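Local structure of choline kinase (Cryptosporidium parvum, 3MES) at residues B[124-136]-B[178-192]. The protein probably phosphorylates choline, and perhaps ethanolamine, as a nucleotide- and magnesium-binding kinase of the choline/ethanolamine kinase family. Sequence-based numbering, arbitrary orientation.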
loop_
_atom_site.group_PDB
_atom_site.type_symbol
_atom_site.label_atom_id
_atom_site.label_comp_id
_atom_site.label_asym_id
_atom_site.label_seq_id
_atom_site.Cartn_x
_atom_site.Cartn_y
_atom_site.Cartn_z
ATOM N N LEU B 124 9.228 -2.369 26.291
ATOM C CA LEU B 124 8.600 -3.677 26.164
ATOM C C LEU B 124 7.088 -3.545 26.270
ATOM O O LEU B 124 6.340 -4.213 25.554
ATOM C CB LEU B 124 9.115 -4.632 27.241
ATOM C CG LEU B 124 8.531 -6.045 27.192
ATOM C CD1 LEU B 124 8.781 -6.684 25.832
ATOM C CD2 LEU B 124 9.096 -6.913 28.307
ATOM N N ASP B 125 6.649 -2.676 27.172
ATOM C CA ASP B 125 5.231 -2.443 27.387
ATOM C C ASP B 125 4.565 -1.942 26.112
ATOM O O ASP B 125 3.480 -2.394 25.748
ATOM C CB ASP B 125 5.033 -1.431 28.517
ATOM C CG ASP B 125 3.579 -1.258 28.895
ATOM O OD1 ASP B 125 2.799 -2.216 28.708
ATOM O OD2 ASP B 125 3.219 -0.164 29.380
ATOM N N VAL B 126 5.226 -1.006 25.434
ATOM C CA VAL B 126 4.699 -0.431 24.202
ATOM C C VAL B 126 4.680 -1.453 23.069
ATOM O O VAL B 126 3.703 -1.551 22.325
ATOM C CB VAL B 126 5.518 0.798 23.759
ATOM C CG1 VAL B 126 5.155 1.190 22.334
ATOM C CG2 VAL B 126 5.297 1.959 24.714
ATOM N N PHE B 127 5.762 -2.213 22.937
ATOM C CA PHE B 127 5.852 -3.217 21.886
ATOM C C PHE B 127 4.746 -4.267 21.989
ATOM O O PHE B 127 4.145 -4.643 20.982
ATOM C CB PHE B 127 7.222 -3.898 21.893
ATOM C CG PHE B 127 7.416 -4.878 20.771
ATOM C CD1 PHE B 127 7.744 -4.437 19.499
ATOM C CD2 PHE B 127 7.263 -6.241 20.985
ATOM C CE1 PHE B 127 7.921 -5.337 18.459
ATOM C CE2 PHE B 127 7.439 -7.146 19.951
ATOM C CZ PHE B 127 7.769 -6.693 18.686
ATOM N N ARG B 128 4.479 -4.738 23.204
ATOM C CA ARG B 128 3.455 -5.764 23.404
ATOM C C ARG B 128 2.079 -5.290 22.943
ATOM O O ARG B 128 1.299 -6.068 22.396
ATOM C CB ARG B 128 3.409 -6.222 24.864
ATOM C CG ARG B 128 4.500 -7.222 25.223
ATOM C CD ARG B 128 4.205 -7.923 26.541
ATOM N NE ARG B 128 4.578 -7.112 27.694
ATOM C CZ ARG B 128 5.592 -7.391 28.506
ATOM N NH1 ARG B 128 5.857 -6.598 29.533
ATOM N NH2 ARG B 128 6.338 -8.468 28.295
ATOM N N TYR B 129 1.787 -4.014 23.167
ATOM C CA TYR B 129 0.528 -3.438 22.714
ATOM C C TYR B 129 0.470 -3.413 21.190
ATOM O O TYR B 129 -0.462 -3.940 20.582
ATOM C CB TYR B 129 0.349 -2.024 23.269
ATOM C CG TYR B 129 -0.885 -1.326 22.745
ATOM C CD1 TYR B 129 -2.155 -1.799 23.052
ATOM C CD2 TYR B 129 -0.781 -0.195 21.945
ATOM C CE1 TYR B 129 -3.286 -1.168 22.575
ATOM C CE2 TYR B 129 -1.908 0.444 21.466
ATOM C CZ TYR B 129 -3.158 -0.048 21.783
ATOM O OH TYR B 129 -4.284 0.585 21.309
ATOM N N LEU B 130 1.477 -2.795 20.582
ATOM C CA LEU B 130 1.564 -2.712 19.132
ATOM C C LEU B 130 1.482 -4.100 18.508
ATOM O O LEU B 130 0.888 -4.286 17.444
ATOM C CB LEU B 130 2.863 -2.020 18.724
ATOM C CG LEU B 130 3.000 -0.580 19.225
ATOM C CD1 LEU B 130 4.355 0.002 18.842
ATOM C CD2 LEU B 130 1.863 0.282 18.687
ATOM N N SER B 131 2.088 -5.074 19.179
ATOM C CA SER B 131 2.035 -6.455 18.732
ATOM C C SER B 131 0.599 -6.960 18.799
ATOM O O SER B 131 0.136 -7.656 17.899
ATOM C CB SER B 131 2.947 -7.326 19.600
ATOM O OG SER B 131 3.035 -8.649 19.096
ATOM N N ASN B 132 -0.105 -6.586 19.865
ATOM C CA ASN B 132 -1.472 -7.053 20.099
ATOM C C ASN B 132 -2.527 -6.469 19.159
ATOM O O ASN B 132 -3.504 -7.142 18.830
ATOM C CB ASN B 132 -1.880 -6.824 21.557
ATOM C CG ASN B 132 -1.544 -8.008 22.447
ATOM O OD1 ASN B 132 -0.934 -7.854 23.507
ATOM N ND2 ASN B 132 -1.941 -9.202 22.015
ATOM N N ILE B 133 -2.343 -5.222 18.736
ATOM C CA ILE B 133 -3.249 -4.634 17.749
ATOM C C ILE B 133 -2.724 -4.862 16.337
ATOM O O ILE B 133 -3.158 -4.212 15.387
ATOM C CB ILE B 133 -3.507 -3.130 17.990
ATOM C CG1 ILE B 133 -2.213 -2.326 17.853
ATOM C CG2 ILE B 133 -4.147 -2.911 19.351
ATOM C CD1 ILE B 133 -2.404 -0.843 18.061
ATOM N N ASN B 134 -1.770 -5.779 16.219
ATOM C CA ASN B 134 -1.345 -6.300 14.923
ATOM C C ASN B 134 -0.566 -5.342 14.028
ATOM O O ASN B 134 -0.489 -5.547 12.818
ATOM C CB ASN B 134 -2.548 -6.867 14.171
ATOM C CG ASN B 134 -3.154 -8.060 14.878
ATOM O OD1 ASN B 134 -4.375 -8.227 14.915
ATOM N ND2 ASN B 134 -2.300 -8.892 15.462
ATOM N N ILE B 135 0.015 -4.304 14.618
ATOM C CA ILE B 135 0.894 -3.419 13.865
ATOM C C ILE B 135 2.326 -3.951 13.876
ATOM O O ILE B 135 2.918 -4.180 12.823
ATOM C CB ILE B 135 0.861 -1.979 14.403
ATOM C CG1 ILE B 135 -0.464 -1.311 14.023
ATOM C CG2 ILE B 135 2.039 -1.189 13.852
ATOM C CD1 ILE B 135 -0.629 0.086 14.579
ATOM N N ALA B 136 2.870 -4.155 15.072
ATOM C CA ALA B 136 4.197 -4.744 15.220
ATOM C C ALA B 136 4.140 -6.254 14.980
ATOM O O ALA B 136 3.064 -6.850 15.004
ATOM C CB ALA B 136 4.755 -4.446 16.600
ATOM N N LEU B 178 -0.719 4.163 12.025
ATOM C CA LEU B 178 -0.063 4.011 13.314
ATOM C C LEU B 178 -0.276 5.254 14.173
ATOM O O LEU B 178 -0.385 5.169 15.395
ATOM C CB LEU B 178 1.431 3.746 13.100
ATOM C CG LEU B 178 2.325 3.449 14.306
ATOM C CD1 LEU B 178 3.110 4.677 14.729
ATOM C CD2 LEU B 178 1.518 2.868 15.469
ATOM N N HIS B 179 -0.354 6.408 13.520
ATOM C CA HIS B 179 -0.481 7.682 14.213
ATOM C C HIS B 179 -1.818 7.867 14.929
ATOM O O HIS B 179 -1.876 8.496 15.983
ATOM C CB HIS B 179 -0.241 8.832 13.234
ATOM C CG HIS B 179 1.204 9.173 13.049
ATOM N ND1 HIS B 179 1.630 10.427 12.665
ATOM C CD2 HIS B 179 2.324 8.433 13.223
ATOM C CE1 HIS B 179 2.949 10.439 12.595
ATOM N NE2 HIS B 179 3.395 9.241 12.929
ATOM N N ILE B 180 -2.888 7.316 14.363
ATOM C CA ILE B 180 -4.235 7.568 14.879
ATOM C C ILE B 180 -4.642 6.698 16.075
ATOM O O ILE B 180 -5.666 6.953 16.707
ATOM C CB ILE B 180 -5.305 7.434 13.766
ATOM C CG1 ILE B 180 -5.162 6.099 13.034
ATOM C CG2 ILE B 180 -5.208 8.584 12.785
ATOM C CD1 ILE B 180 -5.781 4.934 13.766
ATOM N N ILE B 181 -3.843 5.684 16.393
ATOM C CA ILE B 181 -4.215 4.734 17.444
ATOM C C ILE B 181 -4.496 5.390 18.797
ATOM O O ILE B 181 -5.327 4.902 19.563
ATOM C CB ILE B 181 -3.155 3.623 17.628
ATOM C CG1 ILE B 181 -1.826 4.221 18.097
ATOM C CG2 ILE B 181 -2.988 2.825 16.341
ATOM C CD1 ILE B 181 -0.693 3.219 18.165
ATOM N N ASN B 182 -3.809 6.492 19.091
ATOM C CA ASN B 182 -3.967 7.150 20.386
ATOM C C ASN B 182 -5.234 7.997 20.477
ATOM O O ASN B 182 -5.528 8.571 21.525
ATOM C CB ASN B 182 -2.739 8.000 20.731
ATOM C CG ASN B 182 -2.613 9.230 19.850
ATOM O OD1 ASN B 182 -2.455 10.349 20.343
ATOM N ND2 ASN B 182 -2.686 9.029 18.541
ATOM N N SER B 183 -5.988 8.077 19.386
ATOM C CA SER B 183 -7.220 8.862 19.395
ATOM C C SER B 183 -8.405 8.082 18.843
ATOM O O SER B 183 -9.552 8.453 19.065
ATOM C CB SER B 183 -7.043 10.172 18.623
ATOM O OG SER B 183 -6.914 9.935 17.232
ATOM N N LYS B 184 -8.126 6.997 18.128
ATOM C CA LYS B 184 -9.191 6.203 17.528
ATOM C C LYS B 184 -9.214 4.761 18.029
ATOM O O LYS B 184 -9.709 3.868 17.342
ATOM C CB LYS B 184 -9.089 6.233 16.002
ATOM C CG LYS B 184 -9.292 7.615 15.403
ATOM C CD LYS B 184 -9.246 7.571 13.887
ATOM C CE LYS B 184 -9.601 8.922 13.285
ATOM N NZ LYS B 184 -9.489 8.908 11.799
ATOM N N ARG B 185 -8.683 4.535 19.226
ATOM C CA ARG B 185 -8.695 3.195 19.810
ATOM C C ARG B 185 -9.073 3.214 21.286
ATOM O O ARG B 185 -8.409 3.849 22.102
ATOM C CB ARG B 185 -7.346 2.497 19.621
ATOM C CG ARG B 185 -7.021 2.151 18.180
ATOM C CD ARG B 185 -5.932 1.095 18.104
ATOM N NE ARG B 185 -6.416 -0.218 18.521
ATOM C CZ ARG B 185 -6.814 -1.166 17.679
ATOM N NH1 ARG B 185 -6.780 -0.948 16.371
ATOM N NH2 ARG B 185 -7.242 -2.334 18.142
ATOM N N ALA B 186 -10.145 2.509 21.622
ATOM C CA ALA B 186 -10.606 2.442 23.002
ATOM C C ALA B 186 -9.610 1.691 23.882
ATOM O O ALA B 186 -9.513 1.950 25.079
ATOM C CB ALA B 186 -11.984 1.794 23.072
ATOM N N ASP B 187 -8.860 0.774 23.279
ATOM C CA ASP B 187 -7.936 -0.072 24.031
ATOM C C ASP B 187 -6.548 0.545 24.165
ATOM O O ASP B 187 -5.617 -0.109 24.635
ATOM C CB ASP B 187 -7.821 -1.449 23.376
ATOM C CG ASP B 187 -7.271 -1.375 21.969
ATOM O OD1 ASP B 187 -6.832 -0.277 21.563
ATOM O OD2 ASP B 187 -7.275 -2.410 21.270
ATOM N N PHE B 188 -6.404 1.800 23.753
ATOM C CA PHE B 188 -5.111 2.462 23.850
ATOM C C PHE B 188 -4.716 2.660 25.312
ATOM O O PHE B 188 -5.433 3.307 26.071
ATOM C CB PHE B 188 -5.115 3.799 23.103
ATOM C CG PHE B 188 -3.765 4.458 23.043
ATOM C CD1 PHE B 188 -2.777 3.968 22.202
ATOM C CD2 PHE B 188 -3.480 5.562 23.830
ATOM C CE1 PHE B 188 -1.530 4.567 22.145
ATOM C CE2 PHE B 188 -2.236 6.168 23.778
ATOM C CZ PHE B 188 -1.259 5.669 22.935
ATOM N N PRO B 189 -3.570 2.091 25.711
ATOM C CA PRO B 189 -3.103 2.182 27.088
ATOM C C PRO B 189 -3.066 3.624 27.589
ATOM O O PRO B 189 -2.417 4.480 26.986
ATOM C CB PRO B 189 -1.690 1.605 27.012
ATOM C CG PRO B 189 -1.752 0.650 25.873
ATOM C CD PRO B 189 -2.659 1.296 24.870
ATOM N N SER B 190 -3.764 3.880 28.691
ATOM C CA SER B 190 -3.831 5.215 29.266
ATOM C C SER B 190 -2.520 5.572 29.953
ATOM O O SER B 190 -2.190 6.747 30.116
ATOM C CB SER B 190 -4.986 5.301 30.265
ATOM O OG SER B 190 -4.980 6.540 30.950
ATOM N N ARG B 191 -1.771 4.542 30.339
ATOM C CA ARG B 191 -0.539 4.722 31.099
ATOM C C ARG B 191 0.614 5.245 30.249
ATOM O O ARG B 191 1.637 5.672 30.780
ATOM C CB ARG B 191 -0.140 3.411 31.781
ATOM C CG ARG B 191 0.222 2.293 30.821
ATOM C CD ARG B 191 0.216 0.944 31.528
ATOM N NE ARG B 191 0.542 -0.148 30.618
ATOM C CZ ARG B 191 -0.323 -0.696 29.772
ATOM N NH1 ARG B 191 -1.572 -0.252 29.717
ATOM N NH2 ARG B 191 0.061 -1.686 28.978
ATOM N N PHE B 192 0.456 5.203 28.930
ATOM C CA PHE B 192 1.464 5.762 28.039
ATOM C C PHE B 192 1.415 7.286 28.075
ATOM O O PHE B 192 0.341 7.885 27.993
ATOM C CB PHE B 192 1.276 5.263 26.605
ATOM C CG PHE B 192 1.494 3.786 26.443
ATOM C CD1 PHE B 192 2.415 3.117 27.227
ATOM C CD2 PHE B 192 0.794 3.072 25.485
ATOM C CE1 PHE B 192 2.619 1.762 27.074
ATOM C CE2 PHE B 192 0.998 1.715 25.327
ATOM C CZ PHE B 192 1.910 1.061 26.122
#
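Y129 reaches from helix 120-132 into the segment 178-192, where P189 sets its CD over the centre of one ring face: this atom sits 3.3 Å from the Y129 ring centroid, a CH-pi contact almost on the ring normal. CG anti to the backbone N (chi1 175°) carries the phenol across to the turn R185-F188, where its OH donates to D187 OD1 at 2.7 Å, meeting that oxygen from above the carboxylate plane. The D187 carboxylate is also gripped side-on by R185, NE to OD1 and NH2 to OD2, both 3.1 Å, so OD1 accepts twice. I133 lays CB and CG2 over one face of this guanidinium.

One turn before Y129, R191 grips D125 side-on in a salt bridge: NH2 meets OD1 at 2.8 Å, nearly straight, while NE reaches OD2 at 2.9 Å with a more bent approach. Next to D125, V126 CG2 rests over one face of F192, offset toward the rim. Beyond Y129, L178 and I181 pack on L130 and I135. A Schellman motif with N134 as C-prime residue ends the helix, whose other side covers strands 139-143 and 146-150, consistent with the N-lobe helix of a protein-kinase-like fold, the turn after it resting through I135 on L178 of helix 165-179.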